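Local coordinates for protein GLB-12 (Caenorhabditis elegans, PDB 4BJA) that binds haem b as a globin, takes part in redox signalling essential for reproduction in this worm, and can probably bind oxygen, at residues L39-W44 / L103-G108; K71-D76 / P87-H92; L119-G124 / I200-D205. The protein carries 1 engineered substitution. All coordinates share one frame; numbering follows the deposited sequence. Where two conformers were deposited one is given.

Contact 1: residues L39-W44 / L103-G108; sequences LLRETW and LTSMLG
Arg41 reaches across to Thr104 where helices 34-46 and 87-108 meet, a pairing that corresponds to the A and E helices of the globin fold. The short segments cross with N-to-C directions 137° apart and axes 8.2 Å apart at closest approach. With CG anti to the backbone N (chi1 -172°) and a bend at chi2, the arginine chain runs over the backbone of Thr104 and Ser105, crossing the threonine side chain at about a right angle. Its NH1 donates to Thr104 OG1 over 2.9 Å, the oxygen lying 20° out of the guanidinium plane, while Ser105 CB sits over the centre of one guanidinium face. NH2 pairs with Glu101, whose other carboxylate oxygen takes the Trp44 indole N-H, so one acid on helix 87-108 grips two side chains of helix 34-46. Thr104 OG1 also bonds to Met100 O and lies over one face of the Trp44 ring, 3.6 Å from Trp44 CD1. Gly108 brings the backbones together: a CB there would clash with Arg41 CB, which instead stands 3.9 Å from Gly108 CA. Toward the interior, where Phe195 packs on Leu107, the two leucines meet by their methyls, Leu40 CD1 lying 4.2 Å from Leu107 CD1.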
loop_
_atom_site.group_PDB
_atom_site.type_symbol
_atom_site.label_atom_id
_atom_site.label_comp_id
_atom_site.label_asym_id
_atom_site.label_seq_id
_atom_site.Cartn_x
_atom_site.Cartn_y
_atom_site.Cartn_z
ATOM N N LEU A 39 5.126 10.153 16.601
ATOM C CA LEU A 39 3.996 11.104 16.734
ATOM C C LEU A 39 2.672 10.344 16.900
ATOM O O LEU A 39 1.851 10.706 17.773
ATOM C CB LEU A 39 3.964 12.052 15.522
ATOM C CG LEU A 39 2.778 13.026 15.430
ATOM C CD1 LEU A 39 3.137 14.023 14.406
ATOM C CD2 LEU A 39 1.429 12.353 14.977
ATOM N N LEU A 40 2.463 9.282 16.106
ATOM C CA LEU A 40 1.196 8.525 16.194
ATOM C C LEU A 40 1.031 7.998 17.588
ATOM O O LEU A 40 -0.044 8.153 18.182
ATOM C CB LEU A 40 1.157 7.336 15.242
ATOM C CG LEU A 40 1.036 7.548 13.780
ATOM C CD1 LEU A 40 1.167 6.180 13.136
ATOM C CD2 LEU A 40 -0.373 8.084 13.507
ATOM N N ARG A 41 2.088 7.366 18.130
ATOM C CA ARG A 41 2.000 6.843 19.465
ATOM C C ARG A 41 1.818 7.937 20.525
ATOM O O ARG A 41 0.956 7.790 21.405
ATOM C CB ARG A 41 3.205 5.940 19.797
ATOM C CG ARG A 41 3.025 5.233 21.119
ATOM C CD ARG A 41 1.806 4.372 21.186
ATOM N NE ARG A 41 1.744 3.677 22.480
ATOM C CZ ARG A 41 0.651 3.093 22.957
ATOM N NH1 ARG A 41 -0.473 3.101 22.232
ATOM N NH2 ARG A 41 0.687 2.474 24.148
ATOM N N GLU A 42 2.611 9.008 20.459
ATOM C CA GLU A 42 2.560 10.051 21.518
ATOM C C GLU A 42 1.215 10.776 21.495
ATOM O O GLU A 42 0.636 11.004 22.547
ATOM C CB GLU A 42 3.704 11.026 21.372
ATOM C CG GLU A 42 5.069 10.408 21.668
ATOM C CD GLU A 42 6.176 11.446 21.859
ATOM O OE1 GLU A 42 6.103 12.533 21.249
ATOM O OE2 GLU A 42 7.147 11.167 22.606
ATOM N N THR A 43 0.721 11.105 20.296
ATOM C CA THR A 43 -0.595 11.749 20.207
ATOM C C THR A 43 -1.739 10.846 20.703
ATOM O O THR A 43 -2.655 11.329 21.362
ATOM C CB THR A 43 -0.897 12.327 18.832
ATOM O OG1 THR A 43 -0.737 11.302 17.859
ATOM C CG2 THR A 43 0.068 13.491 18.523
ATOM N N TRP A 44 -1.723 9.558 20.376
ATOM C CA TRP A 44 -2.710 8.640 20.872
ATOM C C TRP A 44 -2.647 8.551 22.398
ATOM O O TRP A 44 -3.688 8.510 23.084
ATOM C CB TRP A 44 -2.492 7.275 20.242
ATOM C CG TRP A 44 -3.392 6.170 20.784
ATOM C CD1 TRP A 44 -3.062 5.227 21.723
ATOM C CD2 TRP A 44 -4.735 5.873 20.375
ATOM N NE1 TRP A 44 -4.121 4.386 21.940
ATOM C CE2 TRP A 44 -5.168 4.757 21.136
ATOM C CE3 TRP A 44 -5.629 6.464 19.452
ATOM C CZ2 TRP A 44 -6.444 4.169 20.972
ATOM C CZ3 TRP A 44 -6.892 5.901 19.315
ATOM C CH2 TRP A 44 -7.292 4.758 20.059
ATOM N N LEU A 103 -1.552 -1.414 17.572
ATOM C CA LEU A 103 -0.954 -0.981 16.293
ATOM C C LEU A 103 -0.077 0.269 16.533
ATOM O O LEU A 103 1.066 0.334 16.047
ATOM C CB LEU A 103 -2.085 -0.716 15.259
ATOM C CG LEU A 103 -1.761 -0.261 13.869
ATOM C CD1 LEU A 103 -0.644 -1.156 13.224
ATOM C CD2 LEU A 103 -3.100 -0.328 13.079
ATOM N N THR A 104 -0.572 1.248 17.291
ATOM C CA THR A 104 0.222 2.476 17.517
ATOM C C THR A 104 1.463 2.154 18.369
ATOM O O THR A 104 2.524 2.716 18.146
ATOM C CB THR A 104 -0.534 3.619 18.169
ATOM O OG1 THR A 104 -1.093 3.200 19.429
ATOM C CG2 THR A 104 -1.633 4.178 17.233
ATOM N N SER A 105 1.320 1.236 19.307
ATOM C CA SER A 105 2.477 0.807 20.143
ATOM C C SER A 105 3.523 0.097 19.258
ATOM O O SER A 105 4.721 0.345 19.380
ATOM C CB SER A 105 1.998 -0.140 21.263
ATOM O OG SER A 105 3.123 -0.520 22.067
ATOM N N MET A 106 3.073 -0.803 18.402
ATOM C CA MET A 106 4.019 -1.534 17.558
ATOM C C MET A 106 4.745 -0.587 16.652
ATOM O O MET A 106 5.950 -0.761 16.424
ATOM C CB MET A 106 3.359 -2.659 16.768
ATOM C CG MET A 106 3.053 -3.930 17.640
ATOM S SD MET A 106 2.494 -5.285 16.652
ATOM C CE MET A 106 0.860 -4.765 16.325
ATOM N N LEU A 107 4.023 0.378 16.061
ATOM C CA LEU A 107 4.612 1.315 15.118
ATOM C C LEU A 107 5.528 2.284 15.822
ATOM O O LEU A 107 6.648 2.530 15.362
ATOM C CB LEU A 107 3.522 2.105 14.374
ATOM C CG LEU A 107 2.741 1.221 13.389
ATOM C CD1 LEU A 107 1.559 2.041 12.827
ATOM C CD2 LEU A 107 3.599 0.637 12.243
ATOM N N GLY A 108 5.075 2.844 16.943
ATOM C CA GLY A 108 5.703 4.036 17.450
ATOM C C GLY A 108 6.577 3.778 18.654
ATOM O O GLY A 108 7.372 4.627 19.001
#

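Contact 2: residues K71-D76 / P87-H92; sequences KVFGVD and PKFGGH. With HEM (protoporphyrin IX containing Fe), chain B.
Phe73 packs against both Phe89 and His92, joining the turn after helix 69-72 to the start of helix 87-108, the E helix of this globin. The apolar contacts come first. Phe73 CB meets the edge of the Phe89 ring at CD1, 3.9 Å away, and Val75 CG1 lies against Phe89 CB; helix 50-65 adds Phe58, Leu59 and Val62 around Phe89. With CG beside the backbone N and anti to the carbonyl carbon (chi1 -70°), the Phe73 ring is carried toward the haem. There CE1 and CZ cover one face of the His92 imidazole, CE1 at 3.5 Å from His92 CG, with the ring planes inclined at 42°, and CZ touches the haem at CHD. Val72 CG1 lies over the Phe73 ring and reaches the haem vinyl carbon CBC. Were Phe73 replaced by an alanine, the CE1 and CZ contacts would go, which is likely to uncover one face of His92 and leave its imidazole less restrained in rotation.

Polar bonds hold the backbone of the turn, where helix 69-72 ends in a Schellman motif with Gly74, at positive phi, as its C-prime residue. Lys88, bent at chi3, brings NZ to Val72 O at 2.7 Å, nearly in line with the carbonyl bond (165°), and a water bridges Phe73 O to Lys88 N.

Metal coordination is the third kind: His92 NE2 binds the haem iron at 2.1 Å, and His127 supplies the other axial nitrogen. With both axial positions filled by histidine, an external ligand such as oxygen would have to displace one of them, probably this distal one.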
loop_
_atom_site.group_PDB
_atom_site.type_symbol
_atom_site.label_atom_id
_atom_site.label_comp_id
_atom_site.label_asym_id
_atom_site.label_seq_id
_atom_site.Cartn_x
_atom_site.Cartn_y
_atom_site.Cartn_z
ATOM N N LYS A 71 -27.948 -3.179 12.659
ATOM C CA LYS A 71 -28.385 -4.590 12.674
ATOM C C LYS A 71 -27.198 -5.529 12.855
ATOM O O LYS A 71 -27.276 -6.522 13.575
ATOM C CB LYS A 71 -29.138 -4.940 11.381
ATOM C CG LYS A 71 -29.770 -6.343 11.391
ATOM C CD LYS A 71 -30.656 -6.541 10.186
ATOM C CE LYS A 71 -30.656 -8.009 9.719
ATOM N NZ LYS A 71 -31.660 -8.207 8.585
ATOM N N VAL A 72 -26.078 -5.189 12.216
ATOM C CA VAL A 72 -24.881 -6.013 12.265
ATOM C C VAL A 72 -24.447 -6.140 13.702
ATOM O O VAL A 72 -24.050 -7.233 14.169
ATOM C CB VAL A 72 -23.701 -5.370 11.448
ATOM C CG1 VAL A 72 -22.435 -6.166 11.639
ATOM C CG2 VAL A 72 -24.041 -5.326 10.006
ATOM N N PHE A 73 -24.484 -5.011 14.401
ATOM C CA PHE A 73 -23.984 -4.931 15.764
ATOM C C PHE A 73 -25.048 -5.177 16.822
ATOM O O PHE A 73 -24.822 -4.963 18.020
ATOM C CB PHE A 73 -23.260 -3.604 15.965
ATOM C CG PHE A 73 -21.963 -3.536 15.227
ATOM C CD1 PHE A 73 -20.967 -4.501 15.463
ATOM C CD2 PHE A 73 -21.745 -2.536 14.295
ATOM C CE1 PHE A 73 -19.737 -4.449 14.752
ATOM C CE2 PHE A 73 -20.561 -2.473 13.570
ATOM C CZ PHE A 73 -19.544 -3.447 13.807
ATOM N N GLY A 74 -26.216 -5.629 16.354
ATOM C CA GLY A 74 -27.320 -5.950 17.246
ATOM C C GLY A 74 -27.935 -4.777 17.998
ATOM O O GLY A 74 -28.485 -4.970 19.088
ATOM N N VAL A 75 -27.880 -3.565 17.419
ATOM C CA VAL A 75 -28.332 -2.338 18.120
ATOM C C VAL A 75 -29.417 -1.604 17.338
ATOM O O VAL A 75 -29.610 -0.394 17.478
ATOM C CB VAL A 75 -27.169 -1.343 18.477
ATOM C CG1 VAL A 75 -26.338 -1.907 19.627
ATOM C CG2 VAL A 75 -26.285 -0.992 17.243
ATOM N N ASP A 76 -30.080 -2.353 16.490
ATOM C CA ASP A 76 -31.184 -1.843 15.720
ATOM C C ASP A 76 -32.401 -1.442 16.581
ATOM O O ASP A 76 -33.276 -0.735 16.054
ATOM C CB ASP A 76 -31.536 -2.868 14.637
ATOM C CG ASP A 76 -31.769 -4.267 15.217
ATOM O OD1 ASP A 76 -30.832 -4.872 15.851
ATOM O OD2 ASP A 76 -32.904 -4.763 15.050
ATOM N N PRO A 87 -23.747 -6.453 23.425
ATOM C CA PRO A 87 -22.493 -7.238 23.377
ATOM C C PRO A 87 -21.723 -7.100 22.110
ATOM O O PRO A 87 -20.487 -6.965 22.196
ATOM C CB PRO A 87 -22.956 -8.685 23.514
ATOM C CG PRO A 87 -24.387 -8.644 23.840
ATOM C CD PRO A 87 -24.938 -7.275 23.745
ATOM N N LYS A 88 -22.383 -7.180 20.950
ATOM C CA LYS A 88 -21.607 -7.115 19.679
ATOM C C LYS A 88 -21.072 -5.712 19.479
ATOM O O LYS A 88 -19.953 -5.523 18.986
ATOM C CB LYS A 88 -22.443 -7.529 18.474
ATOM C CG LYS A 88 -22.925 -8.978 18.453
ATOM C CD LYS A 88 -23.431 -9.433 17.067
ATOM C CE LYS A 88 -22.339 -9.369 15.941
ATOM N NZ LYS A 88 -22.916 -9.624 14.529
ATOM N N PHE A 89 -21.864 -4.716 19.881
ATOM C CA PHE A 89 -21.470 -3.310 19.670
ATOM C C PHE A 89 -20.370 -2.854 20.654
ATOM O O PHE A 89 -19.298 -2.376 20.228
ATOM C CB PHE A 89 -22.704 -2.414 19.724
ATOM C CG PHE A 89 -22.399 -0.956 19.400
ATOM C CD1 PHE A 89 -22.159 -0.556 18.079
ATOM C CD2 PHE A 89 -22.311 -0.017 20.422
ATOM C CE1 PHE A 89 -21.879 0.822 17.797
ATOM C CE2 PHE A 89 -22.059 1.345 20.160
ATOM C CZ PHE A 89 -21.798 1.745 18.841
ATOM N N GLY A 90 -20.599 -3.036 21.965
ATOM C CA GLY A 90 -19.615 -2.703 22.964
ATOM C C GLY A 90 -18.385 -3.594 22.711
ATOM O O GLY A 90 -17.263 -3.142 22.916
ATOM N N GLY A 91 -18.591 -4.824 22.218
ATOM C CA GLY A 91 -17.439 -5.745 21.954
ATOM C C GLY A 91 -16.575 -5.168 20.849
ATOM O O GLY A 91 -15.328 -5.221 20.900
ATOM N N HIS A 92 -17.235 -4.619 19.843
ATOM C CA HIS A 92 -16.489 -4.103 18.721
ATOM C C HIS A 92 -15.697 -2.871 19.099
ATOM O O HIS A 92 -14.592 -2.652 18.571
ATOM C CB HIS A 92 -17.402 -3.799 17.547
ATOM C CG HIS A 92 -16.650 -3.738 16.265
ATOM N ND1 HIS A 92 -16.294 -2.549 15.669
ATOM C CD2 HIS A 92 -16.088 -4.723 15.521
ATOM C CE1 HIS A 92 -15.589 -2.807 14.572
ATOM N NE2 HIS A 92 -15.448 -4.114 14.462
HETATM C CHA HEM B . -14.348 -8.077 14.829
HETATM C CHB HEM B . -11.476 -4.256 14.056
HETATM C CHC HEM B . -14.521 -2.640 10.705
HETATM C CHD HEM B . -17.720 -5.982 12.040
HETATM C C1A HEM B . -13.303 -7.218 14.856
HETATM C C2A HEM B . -12.073 -7.415 15.603
HETATM C C3A HEM B . -11.302 -6.339 15.369
HETATM C C4A HEM B . -12.018 -5.443 14.488
HETATM C CMA HEM B . -9.889 -6.019 15.927
HETATM C CAA HEM B . -11.756 -8.675 16.474
HETATM C CBA HEM B . -10.534 -9.433 15.933
HETATM C CGA HEM B . -10.867 -9.892 14.584
HETATM O O1A HEM B . -11.970 -10.482 14.407
HETATM O O2A HEM B . -10.028 -9.609 13.688
HETATM C C1B HEM B . -12.049 -3.551 13.040
HETATM C C2B HEM B . -11.417 -2.436 12.344
HETATM C C3B HEM B . -12.242 -2.007 11.432
HETATM C C4B HEM B . -13.438 -2.807 11.508
HETATM C CMB HEM B . -10.007 -1.899 12.639
HETATM C CAB HEM B . -11.927 -0.853 10.443
HETATM C CBB HEM B . -12.915 -0.217 9.863
HETATM C C1C HEM B . -15.635 -3.406 10.763
HETATM C C2C HEM B . -16.812 -3.223 9.952
HETATM C C3C HEM B . -17.691 -4.144 10.305
HETATM C C4C HEM B . -17.128 -4.926 11.383
HETATM C CMC HEM B . -16.957 -2.154 8.843
HETATM C CAC HEM B . -19.096 -4.299 9.676
HETATM C CBC HEM B . -19.649 -5.497 9.725
HETATM C C1D HEM B . -17.138 -6.786 12.955
HETATM C C2D HEM B . -17.825 -7.776 13.729
HETATM C C3D HEM B . -16.779 -8.423 14.581
HETATM C C4D HEM B . -15.548 -7.767 14.243
HETATM C CMD HEM B . -19.328 -8.137 13.720
HETATM C CAD HEM B . -16.989 -9.534 15.626
HETATM C CBD HEM B . -16.982 -8.844 17.000
HETATM C CGD HEM B . -18.182 -7.943 17.282
HETATM O O1D HEM B . -19.264 -8.093 16.675
HETATM O O2D HEM B . -18.045 -7.074 18.154
HETATM N NA HEM B . -13.252 -5.989 14.187
HETATM N NB HEM B . -13.315 -3.769 12.504
HETATM N NC HEM B . -15.875 -4.457 11.623
HETATM N ND HEM B . -15.781 -6.797 13.295
HETATM FE FE HEM B . -14.558 -5.262 12.933
HETATM O O HOH W 1 -25.066 -6.354 20.347
#

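Contact 3: residues L119-G124 / I200-D205; sequences LVRKTG and ISQMTD. With HEM (protoporphyrin IX containing Fe), chain B; SO4 (sulfate ion), chain C.
Val120 lays its CG1 methyl over the side chains of Gln202 and Met203, 3.6 Å from both Gln202 CB and Met203 CG, crossing each at about a right angle. Having CG1 anti to the backbone N (chi1 175°) turns this methyl to the neighbouring helix. The segments cross at 44°, their axes 7.6 Å apart, and the backbones come closest at Gly124, whose CA is 3.8 Å from Met203 O; a CB here would clash with that oxygen.

On one flank the contact is polar. Arg121, bent at chi3, sends NH1 to Gln202 OE1 at 2.9 Å; the oxygen lies in the guanidinium plane, but the nitrogen sits above the plane of the amide. Trp117 NE1 donates to the same oxygen. The other edge of the guanidinium holds a sulfate, probably from the crystallisation liquor, with NH2 bonded to SO4 O1 at 2.8 Å and NE to SO4 O2 at 3.1 Å; Arg125 also donates to this anion. Beside NH1 lies Asp205, at the dimer interface, its OD1 hydrogen-bonded to Trp19 of the second subunit.

The opposite flank faces the haem. In one of its two conformers Met203 places CE 3.6 Å from HEM C3B, and Thr123 CG2 lies near a propionate. Thr123 OG1 and N both bond to Leu119 O, from opposite faces of its plane, while Thr123 O accepts from His127 ND1, helping to fix that imidazole. This is the crossing of the F and H helices of the globin fold, on the proximal side of the haem pocket.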
loop_
_atom_site.group_PDB
_atom_site.type_symbol
_atom_site.label_atom_id
_atom_site.label_comp_id
_atom_site.label_asym_id
_atom_site.label_seq_id
_atom_site.Cartn_x
_atom_site.Cartn_y
_atom_site.Cartn_z
ATOM N N LEU A 119 -0.778 -7.556 11.764
ATOM C CA LEU A 119 -2.024 -7.293 12.537
ATOM C C LEU A 119 -3.098 -6.744 11.608
ATOM O O LEU A 119 -4.252 -7.221 11.605
ATOM C CB LEU A 119 -1.747 -6.341 13.705
ATOM C CG LEU A 119 -3.024 -5.872 14.470
ATOM C CD1 LEU A 119 -3.781 -7.040 15.106
ATOM C CD2 LEU A 119 -2.675 -4.855 15.537
ATOM N N VAL A 120 -2.722 -5.781 10.793
ATOM C CA VAL A 120 -3.757 -5.145 9.939
ATOM C C VAL A 120 -4.273 -6.128 8.884
ATOM O O VAL A 120 -5.481 -6.266 8.684
ATOM C CB VAL A 120 -3.219 -3.864 9.296
ATOM C CG1 VAL A 120 -4.254 -3.282 8.329
ATOM C CG2 VAL A 120 -2.793 -2.843 10.355
ATOM N N ARG A 121 -3.379 -6.878 8.238
ATOM C CA ARG A 121 -3.832 -7.807 7.226
ATOM C C ARG A 121 -4.620 -8.976 7.842
ATOM O O ARG A 121 -5.592 -9.416 7.251
ATOM C CB ARG A 121 -2.646 -8.248 6.365
ATOM C CG ARG A 121 -2.120 -7.053 5.556
ATOM C CD ARG A 121 -1.302 -7.406 4.368
ATOM N NE ARG A 121 -2.008 -8.172 3.349
ATOM C CZ ARG A 121 -2.392 -7.719 2.150
ATOM N NH1 ARG A 121 -2.243 -6.442 1.776
ATOM N NH2 ARG A 121 -2.944 -8.575 1.313
ATOM N N LYS A 122 -4.241 -9.439 9.028
ATOM C CA LYS A 122 -4.928 -10.546 9.693
ATOM C C LYS A 122 -6.343 -10.111 10.047
ATOM O O LYS A 122 -7.304 -10.913 9.975
ATOM C CB LYS A 122 -4.200 -10.967 10.995
ATOM C CG LYS A 122 -4.947 -12.088 11.704
ATOM C CD LYS A 122 -4.175 -12.679 12.864
ATOM C CE LYS A 122 -4.976 -13.871 13.485
ATOM N NZ LYS A 122 -4.221 -14.547 14.547
ATOM N N THR A 123 -6.449 -8.854 10.461
ATOM C CA THR A 123 -7.767 -8.302 10.864
ATOM C C THR A 123 -8.639 -8.181 9.626
ATOM O O THR A 123 -9.826 -8.540 9.648
ATOM C CB THR A 123 -7.565 -6.973 11.604
ATOM O OG1 THR A 123 -6.727 -7.206 12.746
ATOM C CG2 THR A 123 -8.884 -6.348 12.114
ATOM N N GLY A 124 -8.059 -7.697 8.522
ATOM C CA GLY A 124 -8.784 -7.624 7.246
ATOM C C GLY A 124 -9.318 -8.998 6.826
ATOM O O GLY A 124 -10.517 -9.162 6.504
ATOM N N ILE A 200 -6.955 1.512 6.095
ATOM C CA ILE A 200 -8.047 1.200 5.153
ATOM C C ILE A 200 -7.545 0.366 3.979
ATOM O O ILE A 200 -8.135 -0.650 3.642
ATOM C CB ILE A 200 -8.670 2.472 4.566
ATOM C CG1 ILE A 200 -9.382 3.247 5.672
ATOM C CG2 ILE A 200 -9.719 2.072 3.477
ATOM C CD1 ILE A 200 -9.788 4.711 5.254
ATOM N N SER A 201 -6.450 0.791 3.345
ATOM C CA SER A 201 -6.023 0.081 2.138
ATOM C C SER A 201 -5.624 -1.373 2.467
ATOM O O SER A 201 -5.972 -2.283 1.711
ATOM C CB SER A 201 -4.906 0.815 1.449
ATOM O OG SER A 201 -3.746 0.711 2.210
ATOM N N GLN A 202 -4.925 -1.587 3.592
ATOM C CA GLN A 202 -4.455 -2.949 3.888
ATOM C C GLN A 202 -5.572 -3.852 4.378
ATOM O O GLN A 202 -5.590 -5.053 4.052
ATOM C CB GLN A 202 -3.294 -2.890 4.879
ATOM C CG GLN A 202 -2.115 -2.146 4.247
ATOM C CD GLN A 202 -1.721 -2.782 2.909
ATOM O OE1 GLN A 202 -1.260 -3.916 2.878
ATOM N NE2 GLN A 202 -1.967 -2.070 1.789
ATOM N N MET A 203 -6.541 -3.286 5.113
ATOM C CA MET A 203 -7.687 -4.121 5.468
ATOM C C MET A 203 -8.519 -4.420 4.247
ATOM O O MET A 203 -8.978 -5.547 4.092
ATOM C CB MET A 203 -8.529 -3.488 6.555
ATOM C CG MET A 203 -7.819 -3.480 7.878
ATOM S SD MET A 203 -8.851 -2.654 9.072
ATOM C CE MET A 203 -10.064 -3.922 9.363
ATOM N N THR A 204 -8.675 -3.446 3.357
ATOM C CA THR A 204 -9.446 -3.671 2.164
ATOM C C THR A 204 -8.811 -4.756 1.286
ATOM O O THR A 204 -9.518 -5.656 0.791
ATOM C CB THR A 204 -9.594 -2.351 1.387
ATOM O OG1 THR A 204 -10.351 -1.433 2.189
ATOM C CG2 THR A 204 -10.261 -2.574 0.024
ATOM N N ASP A 205 -7.490 -4.659 1.093
ATOM C CA ASP A 205 -6.813 -5.582 0.189
ATOM C C ASP A 205 -6.765 -6.988 0.743
ATOM O O ASP A 205 -7.013 -7.947 0.007
ATOM C CB ASP A 205 -5.422 -5.059 -0.178
ATOM C CG ASP A 205 -5.464 -3.971 -1.256
ATOM O OD1 ASP A 205 -6.549 -3.651 -1.805
ATOM O OD2 ASP A 205 -4.381 -3.437 -1.593
HETATM C CHA HEM B . -14.348 -8.077 14.829
HETATM C CHB HEM B . -11.476 -4.256 14.056
HETATM C CHC HEM B . -14.521 -2.640 10.705
HETATM C CHD HEM B . -17.720 -5.982 12.040
HETATM C C1A HEM B . -13.303 -7.218 14.856
HETATM C C2A HEM B . -12.073 -7.415 15.603
HETATM C C3A HEM B . -11.302 -6.339 15.369
HETATM C C4A HEM B . -12.018 -5.443 14.488
HETATM C CMA HEM B . -9.889 -6.019 15.927
HETATM C CAA HEM B . -11.756 -8.675 16.474
HETATM C CBA HEM B . -10.534 -9.433 15.933
HETATM C CGA HEM B . -10.867 -9.892 14.584
HETATM O O1A HEM B . -11.970 -10.482 14.407
HETATM O O2A HEM B . -10.028 -9.609 13.688
HETATM C C1B HEM B . -12.049 -3.551 13.040
HETATM C C2B HEM B . -11.417 -2.436 12.344
HETATM C C3B HEM B . -12.242 -2.007 11.432
HETATM C C4B HEM B . -13.438 -2.807 11.508
HETATM C CMB HEM B . -10.007 -1.899 12.639
HETATM C CAB HEM B . -11.927 -0.853 10.443
HETATM C CBB HEM B . -12.915 -0.217 9.863
HETATM C C1C HEM B . -15.635 -3.406 10.763
HETATM C C2C HEM B . -16.812 -3.223 9.952
HETATM C C3C HEM B . -17.691 -4.144 10.305
HETATM C C4C HEM B . -17.128 -4.926 11.383
HETATM C CMC HEM B . -16.957 -2.154 8.843
HETATM C CAC HEM B . -19.096 -4.299 9.676
HETATM C CBC HEM B . -19.649 -5.497 9.725
HETATM C C1D HEM B . -17.138 -6.786 12.955
HETATM C C2D HEM B . -17.825 -7.776 13.729
HETATM C C3D HEM B . -16.779 -8.423 14.581
HETATM C C4D HEM B . -15.548 -7.767 14.243
HETATM C CMD HEM B . -19.328 -8.137 13.720
HETATM C CAD HEM B . -16.989 -9.534 15.626
HETATM C CBD HEM B . -16.982 -8.844 17.000
HETATM C CGD HEM B . -18.182 -7.943 17.282
HETATM O O1D HEM B . -19.264 -8.093 16.675
HETATM O O2D HEM B . -18.045 -7.074 18.154
HETATM N NA HEM B . -13.252 -5.989 14.187
HETATM N NB HEM B . -13.315 -3.769 12.504
HETATM N NC HEM B . -15.875 -4.457 11.623
HETATM N ND HEM B . -15.781 -6.797 13.295
HETATM FE FE HEM B . -14.558 -5.262 12.933
HETATM S S SO4 C . -2.202 -11.568 3.130
HETATM O O1 SO4 C . -2.461 -11.329 1.705
HETATM O O2 SO4 C . -3.291 -10.940 3.861
HETATM O O3 SO4 C . -2.161 -12.994 3.390
HETATM O O4 SO4 C . -0.921 -10.979 3.555
#

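How the contacts relate
All three contacts are largely buried, and their centres lie about 10 Å (contact 3), 13 Å (contact 1) and 17 Å (contact 2) from the centre of the chain. Helix 87-108 serves contacts 1 and 2 at its two ends, on opposite sides of that centre. Contact 1 lies away from the haem and combines a salt bridge and hydrogen bonds with a leucine pair. Contact 2, aromatic with an exposed lysine on its outer side, supplies an iron ligand. Contact 3 combines apolar haem packing with polar groups facing the second subunit. Contacts 1 and 3 touch through Met106 on Leu119 and Leu103 on Val120, while contacts 2 and 3 stay apart but both touch the haem.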